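Local atomic coordinates of FBP protein (Leishmania major, PDB entry 5OFU), a protein that probably catalyses the magnesium-dependent hydrolysis of fructose 1,6-bisphosphate to fructose 6-phosphate and phosphate, working as a class 1 fructose-1,6-bisphosphatase homotetramer. Residues I265-K270 with P319-S324; I214-E219 with A246-S251. All coordinates share one frame; numbering follows the deposited sequence.

Interaction 1: residues I265-K270 with P319-S324. With F6P (6-O-phosphono-beta-D-fructofuranose), chain F.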
# COMPACT_ATOMS: atom_id res chain seq x y z
N ILE A 265 -6.79 12.11 32.57
CA ILE A 265 -8.23 12.04 32.71
C ILE A 265 -8.93 12.60 31.48
O ILE A 265 -8.49 13.58 30.89
CB ILE A 265 -8.73 12.75 34.01
CG1 ILE A 265 -10.20 12.39 34.28
CG2 ILE A 265 -8.54 14.27 33.96
CD1 ILE A 265 -10.72 12.87 35.62
N PHE A 266 -10.03 11.96 31.11
CA PHE A 266 -10.93 12.43 30.07
C PHE A 266 -12.29 12.69 30.71
O PHE A 266 -12.82 11.83 31.40
CB PHE A 266 -11.06 11.39 28.94
CG PHE A 266 -12.02 11.79 27.87
CD1 PHE A 266 -11.62 12.66 26.85
CD2 PHE A 266 -13.34 11.35 27.90
CE1 PHE A 266 -12.51 13.06 25.87
CE2 PHE A 266 -14.24 11.75 26.93
CZ PHE A 266 -13.82 12.61 25.91
N CYS A 267 -12.86 13.86 30.45
CA CYS A 267 -14.12 14.26 31.04
C CYS A 267 -15.07 14.80 30.01
O CYS A 267 -14.69 15.63 29.19
CB CYS A 267 -13.90 15.34 32.09
SG CYS A 267 -12.93 14.79 33.50
N TYR A 268 -16.31 14.32 30.05
CA TYR A 268 -17.40 15.01 29.41
C TYR A 268 -18.53 15.08 30.43
O TYR A 268 -19.35 14.17 30.52
CB TYR A 268 -17.82 14.32 28.11
CG TYR A 268 -18.46 15.31 27.17
CD1 TYR A 268 -19.62 15.98 27.54
CD2 TYR A 268 -17.89 15.61 25.92
CE1 TYR A 268 -20.21 16.91 26.71
CE2 TYR A 268 -18.48 16.55 25.09
CZ TYR A 268 -19.64 17.19 25.50
OH TYR A 268 -20.27 18.11 24.71
N PRO A 269 -18.57 16.18 31.22
CA PRO A 269 -19.49 16.29 32.35
C PRO A 269 -20.88 16.76 31.94
O PRO A 269 -21.16 16.96 30.75
CB PRO A 269 -18.81 17.35 33.22
CG PRO A 269 -18.22 18.27 32.22
CD PRO A 269 -17.80 17.42 31.05
N LYS A 270 -21.75 16.95 32.92
CA LYS A 270 -23.06 17.54 32.69
C LYS A 270 -22.90 19.03 32.37
O LYS A 270 -21.92 19.66 32.78
CB LYS A 270 -23.92 17.42 33.94
CG LYS A 270 -24.19 16.02 34.41
CD LYS A 270 -25.04 16.03 35.66
CE LYS A 270 -25.29 14.62 36.14
NZ LYS A 270 -26.47 14.56 37.04
N PRO A 319 -22.77 11.33 31.77
CA PRO A 319 -21.49 12.01 31.88
C PRO A 319 -20.38 10.98 32.04
O PRO A 319 -20.67 9.84 32.44
CB PRO A 319 -21.64 12.85 33.14
CG PRO A 319 -22.71 12.20 33.93
CD PRO A 319 -23.64 11.59 32.93
N VAL A 320 -19.14 11.35 31.72
CA VAL A 320 -18.01 10.45 31.91
C VAL A 320 -16.84 11.13 32.57
O VAL A 320 -16.58 12.30 32.31
CB VAL A 320 -17.55 9.77 30.59
CG1 VAL A 320 -18.70 9.00 29.96
CG2 VAL A 320 -16.99 10.77 29.60
N TYR A 321 -16.17 10.40 33.46
CA TYR A 321 -14.91 10.81 34.09
C TYR A 321 -14.02 9.58 34.09
O TYR A 321 -14.10 8.73 34.98
CB TYR A 321 -15.17 11.32 35.51
CG TYR A 321 -16.35 12.28 35.59
CD1 TYR A 321 -16.20 13.63 35.29
CD2 TYR A 321 -17.62 11.82 35.92
CE1 TYR A 321 -17.28 14.50 35.34
CE2 TYR A 321 -18.71 12.69 35.98
CZ TYR A 321 -18.53 14.03 35.69
OH TYR A 321 -19.61 14.88 35.76
N PHE A 322 -13.21 9.45 33.04
CA PHE A 322 -12.49 8.20 32.73
C PHE A 322 -11.00 8.47 32.84
O PHE A 322 -10.54 9.52 32.39
CB PHE A 322 -12.78 7.76 31.28
CG PHE A 322 -14.14 7.13 31.05
CD1 PHE A 322 -15.16 7.17 32.01
CD2 PHE A 322 -14.41 6.51 29.84
CE1 PHE A 322 -16.39 6.59 31.76
CE2 PHE A 322 -15.64 5.90 29.59
CZ PHE A 322 -16.63 5.95 30.55
N GLY A 323 -10.24 7.55 33.41
CA GLY A 323 -8.78 7.64 33.30
C GLY A 323 -7.99 7.04 34.42
O GLY A 323 -8.38 6.03 35.00
N SER A 324 -6.84 7.65 34.69
CA SER A 324 -5.96 7.26 35.78
C SER A 324 -6.74 7.28 37.08
O SER A 324 -7.46 8.23 37.34
CB SER A 324 -4.79 8.25 35.88
OG SER A 324 -3.97 8.23 34.73
O1 F6P F . -20.48 12.51 19.62
C1 F6P F . -19.35 11.88 20.25
C2 F6P F . -18.12 12.75 20.04
O2 F6P F . -17.85 12.82 18.63
C3 F6P F . -16.89 12.23 20.79
O3 F6P F . -15.97 11.56 19.93
C4 F6P F . -16.24 13.46 21.40
O4 F6P F . -15.69 13.22 22.69
C5 F6P F . -17.37 14.46 21.48
O5 F6P F . -18.38 14.06 20.54
C6 F6P F . -16.91 15.87 21.16
O6 F6P F . -17.95 16.73 21.60
P F6P F . -17.75 18.33 21.69
O1P F6P F . -17.78 18.79 20.25
O2P F6P F . -16.42 18.50 22.38
O3P F6P F . -18.97 18.74 22.46

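Interaction 2: residues I214-E219 with A246-S251. With F6P (6-O-phosphono-beta-D-fructofuranose), chain F; F6P (6-O-phosphono-beta-D-fructofuranose), chain I.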
# COMPACT_ATOMS: atom_id res chain seq x y z
N ILE A 214 -2.35 15.24 32.98
CA ILE A 214 -2.97 15.62 31.70
C ILE A 214 -4.47 15.51 31.86
O ILE A 214 -4.96 14.50 32.38
CB ILE A 214 -2.51 14.75 30.49
CG1 ILE A 214 -0.98 14.74 30.37
CG2 ILE A 214 -3.12 15.26 29.19
CD1 ILE A 214 -0.45 13.69 29.41
N TYR A 215 -5.20 16.54 31.42
CA TYR A 215 -6.65 16.50 31.45
C TYR A 215 -7.25 16.87 30.09
O TYR A 215 -6.71 17.71 29.36
CB TYR A 215 -7.22 17.39 32.57
CG TYR A 215 -7.17 18.87 32.31
CD1 TYR A 215 -5.99 19.58 32.50
CD2 TYR A 215 -8.30 19.57 31.90
CE1 TYR A 215 -5.94 20.94 32.28
CE2 TYR A 215 -8.26 20.94 31.68
CZ TYR A 215 -7.07 21.62 31.88
OH TYR A 215 -6.98 23.00 31.67
N SER A 216 -8.37 16.23 29.79
CA SER A 216 -9.00 16.29 28.49
C SER A 216 -10.50 16.55 28.64
O SER A 216 -11.23 15.70 29.13
CB SER A 216 -8.72 15.00 27.72
OG SER A 216 -9.12 15.12 26.38
N VAL A 217 -10.93 17.74 28.22
CA VAL A 217 -12.32 18.19 28.36
C VAL A 217 -12.48 19.41 27.46
O VAL A 217 -11.48 20.06 27.12
CB VAL A 217 -12.64 18.54 29.85
CG1 VAL A 217 -11.76 19.68 30.37
CG2 VAL A 217 -14.11 18.89 30.02
N ASN A 218 -13.72 19.69 27.03
CA ASN A 218 -14.03 20.88 26.23
C ASN A 218 -14.35 22.08 27.14
O ASN A 218 -15.49 22.25 27.56
CB ASN A 218 -15.20 20.62 25.26
CG ASN A 218 -15.44 21.78 24.30
OD1 ASN A 218 -14.91 22.89 24.47
ND2 ASN A 218 -16.22 21.52 23.27
N GLU A 219 -13.35 22.94 27.37
CA GLU A 219 -13.53 24.13 28.24
C GLU A 219 -14.35 25.24 27.61
O GLU A 219 -14.67 26.20 28.28
CB GLU A 219 -12.17 24.68 28.72
CG GLU A 219 -11.46 23.73 29.66
CD GLU A 219 -10.42 24.42 30.51
OE1 GLU A 219 -10.78 25.40 31.20
OE2 GLU A 219 -9.26 23.95 30.54
N ALA A 246 -3.11 20.39 29.12
CA ALA A 246 -4.43 20.15 28.52
C ALA A 246 -4.31 19.58 27.10
O ALA A 246 -3.46 20.02 26.32
CB ALA A 246 -5.25 21.42 28.49
N ARG A 247 -5.15 18.59 26.79
CA ARG A 247 -5.26 18.01 25.47
C ARG A 247 -6.70 17.67 25.18
O ARG A 247 -7.34 16.99 25.98
CB ARG A 247 -4.42 16.72 25.37
CG ARG A 247 -2.91 16.93 25.43
CD ARG A 247 -2.43 17.67 24.19
NE ARG A 247 -0.97 17.81 24.10
CZ ARG A 247 -0.24 18.78 24.65
NH1 ARG A 247 -0.78 19.75 25.40
NH2 ARG A 247 1.08 18.77 24.45
N TYR A 248 -7.22 18.10 24.04
CA TYR A 248 -8.56 17.69 23.61
C TYR A 248 -8.64 17.70 22.08
O TYR A 248 -8.81 18.73 21.45
CB TYR A 248 -9.60 18.59 24.23
CG TYR A 248 -11.03 18.11 24.10
CD1 TYR A 248 -11.52 17.07 24.91
CD2 TYR A 248 -11.91 18.73 23.22
CE1 TYR A 248 -12.84 16.66 24.82
CE2 TYR A 248 -13.24 18.31 23.12
CZ TYR A 248 -13.70 17.29 23.92
OH TYR A 248 -15.01 16.92 23.84
N ILE A 249 -8.47 16.50 21.52
CA ILE A 249 -8.53 16.26 20.10
C ILE A 249 -9.94 16.51 19.56
O ILE A 249 -10.09 17.01 18.46
CB ILE A 249 -8.06 14.81 19.77
CG1 ILE A 249 -6.58 14.62 20.14
CG2 ILE A 249 -8.28 14.46 18.30
CD1 ILE A 249 -6.14 13.17 20.21
N GLY A 250 -10.97 16.16 20.33
CA GLY A 250 -12.37 16.24 19.87
C GLY A 250 -12.96 14.92 19.37
O GLY A 250 -14.09 14.89 18.90
N SER A 251 -12.16 13.85 19.41
CA SER A 251 -12.63 12.50 19.15
C SER A 251 -12.36 11.70 20.41
O SER A 251 -11.22 11.60 20.85
CB SER A 251 -11.89 11.88 17.97
OG SER A 251 -11.95 12.74 16.85
O1 F6P F . -20.48 12.51 19.62
C1 F6P F . -19.35 11.88 20.25
C2 F6P F . -18.12 12.75 20.04
O2 F6P F . -17.85 12.82 18.63
C3 F6P F . -16.89 12.23 20.79
O3 F6P F . -15.97 11.56 19.93
C4 F6P F . -16.24 13.46 21.40
O4 F6P F . -15.69 13.22 22.69
C5 F6P F . -17.37 14.46 21.48
O5 F6P F . -18.38 14.06 20.54
C6 F6P F . -16.91 15.87 21.16
O6 F6P F . -17.95 16.73 21.60
P F6P F . -17.75 18.33 21.69
O1P F6P F . -17.78 18.79 20.25
O2P F6P F . -16.42 18.50 22.38
O3P F6P F . -18.97 18.74 22.46
O1 F6P I . 7.23 22.30 20.20
C1 F6P I . 6.20 22.56 19.23
C2 F6P I . 4.91 21.83 19.60
O2 F6P I . 5.14 20.41 19.52
C3 F6P I . 3.73 22.25 18.74
O3 F6P I . 3.44 21.29 17.72
C4 F6P I . 2.55 22.38 19.69
O4 F6P I . 1.64 23.42 19.32
C5 F6P I . 3.21 22.65 21.02
O5 F6P I . 4.55 22.17 20.95
C6 F6P I . 2.52 21.96 22.18
O6 F6P I . 3.05 22.55 23.37
P F6P I . 2.43 22.31 24.83
O1P F6P I . 3.36 23.13 25.68
O2P F6P I . 2.58 20.83 25.11
O3P F6P I . 0.99 22.76 24.69

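Interaction 1: residues I265-K270 with P319-S324
Phe266 and Phe322 form a hydrogen-bonded pair between two antiparallel strands in the mixed sheet of the C-terminal fructose-1,6-bisphosphatase domain. Phe266 N reaches Phe322 O at 2.8 Å, and the return bond from Phe322 N to Phe266 O is just as straight. The second pair is less regular: Tyr268 N donates to Val320 O at 3.0 Å and Val320 N returns the bond to Tyr268 O, both less straight than in the first pair. In the non-hydrogen-bonded pair between them, Cys267 SG lies at the edge of the Tyr321 ring, 3.9 Å from CD1. The ring leans on toward the bend at Pro269, whose CB packs against CE1. Cys267 is small enough to leave the Tyr321 ring room alongside it, and Phe229 of helix 227-238 packs on both of them and on Pro269.

The opposite face carries Phe266, Tyr268, Val320 and Phe322. Branched Val320 meets three neighbours here: CG2 fits against Tyr268 CB and Phe266 CE2, while CB lies over the Phe322 ring, offset toward its rim. Ile256 of helix 252-262 covers both phenylalanines. Gly323 closes the pairing opposite Ile265; its backbone angles call for glycine.

At the far end of strand 265-268, a tyrosine suits position 268, its ring packing at the sheet and its hydroxyl serving the ligand. With CG anti to the backbone nitrogen (chi1 -154°), the ring leads away from strand 317-323 toward fructose 6-phosphate and presents its edge to the phosphate. Gln274 is a second partner of the hydroxyl, and Lys278 also grips the ligand. Apolar Phe266 brings CZ to 3.8 Å from sugar atom O4, and Tyr268 OH donates a 2.7 Å hydrogen bond to phosphate oxygen O3P.

Interaction 2: residues I214-E219 with A246-S251
Ser216 turns OG opposite its own backbone nitrogen (chi1 -170°), where the hydroxyl donates a 2.6 Å hydrogen bond to Arg247 O; Tyr248, with a similar chi1 of -168°, lays one face of its ring against the backbone of Val217 and Asn218. Asn218 N stands over the ring centre, Gly250 N lies on the opposite face, and the small Ser216 OG fits at the edge. Thus held, Tyr248 OH donates to O2P of fructose 6-phosphate at 2.6 Å, and Asn218 ND2 meets the same oxygen at 3.2 Å. Asn218 OD1 bonds to Gly220 N, which helps fix the amide.

A short parallel pairing precedes this site: Arg247 N bonds to Tyr215 O at 3.1 Å, and the compact methyl of Ala246 makes an off-centre CH-pi contact with the Tyr215 ring. Long Arg247 bends at chi2, bonds Ala246 O through NH1, and reaches O2P of the sugar phosphate in the second subunit's site through NH2.

Strand 214-216 lies between strands 245-246 and 265-268; helix 227-238 packs on Tyr215, and helix 252-262, which follows the 246-251 loop, packs on Ser216 and Arg247.

Both interactions are buried and belong to one sheet, where strands 214-216 and 265-268 run parallel as neighbours; Cys267 N lies 2.8 Å from Ser216 O, a probable hydrogen bond. Interaction 1 stays within its subunit and relies on regular antiparallel pairing with apolar side chains between helices. Interaction 2 lies against a second subunit, and pairs only briefly before giving way to a loop whose Arg247 and Tyr248 bind phosphates. They converge on one phosphate: Tyr268 from interaction 1 binds one oxygen, Tyr248 and Asn218 from interaction 2 another. Arg247 instead serves the neighbouring site, tying ligand binding to the subunit interface.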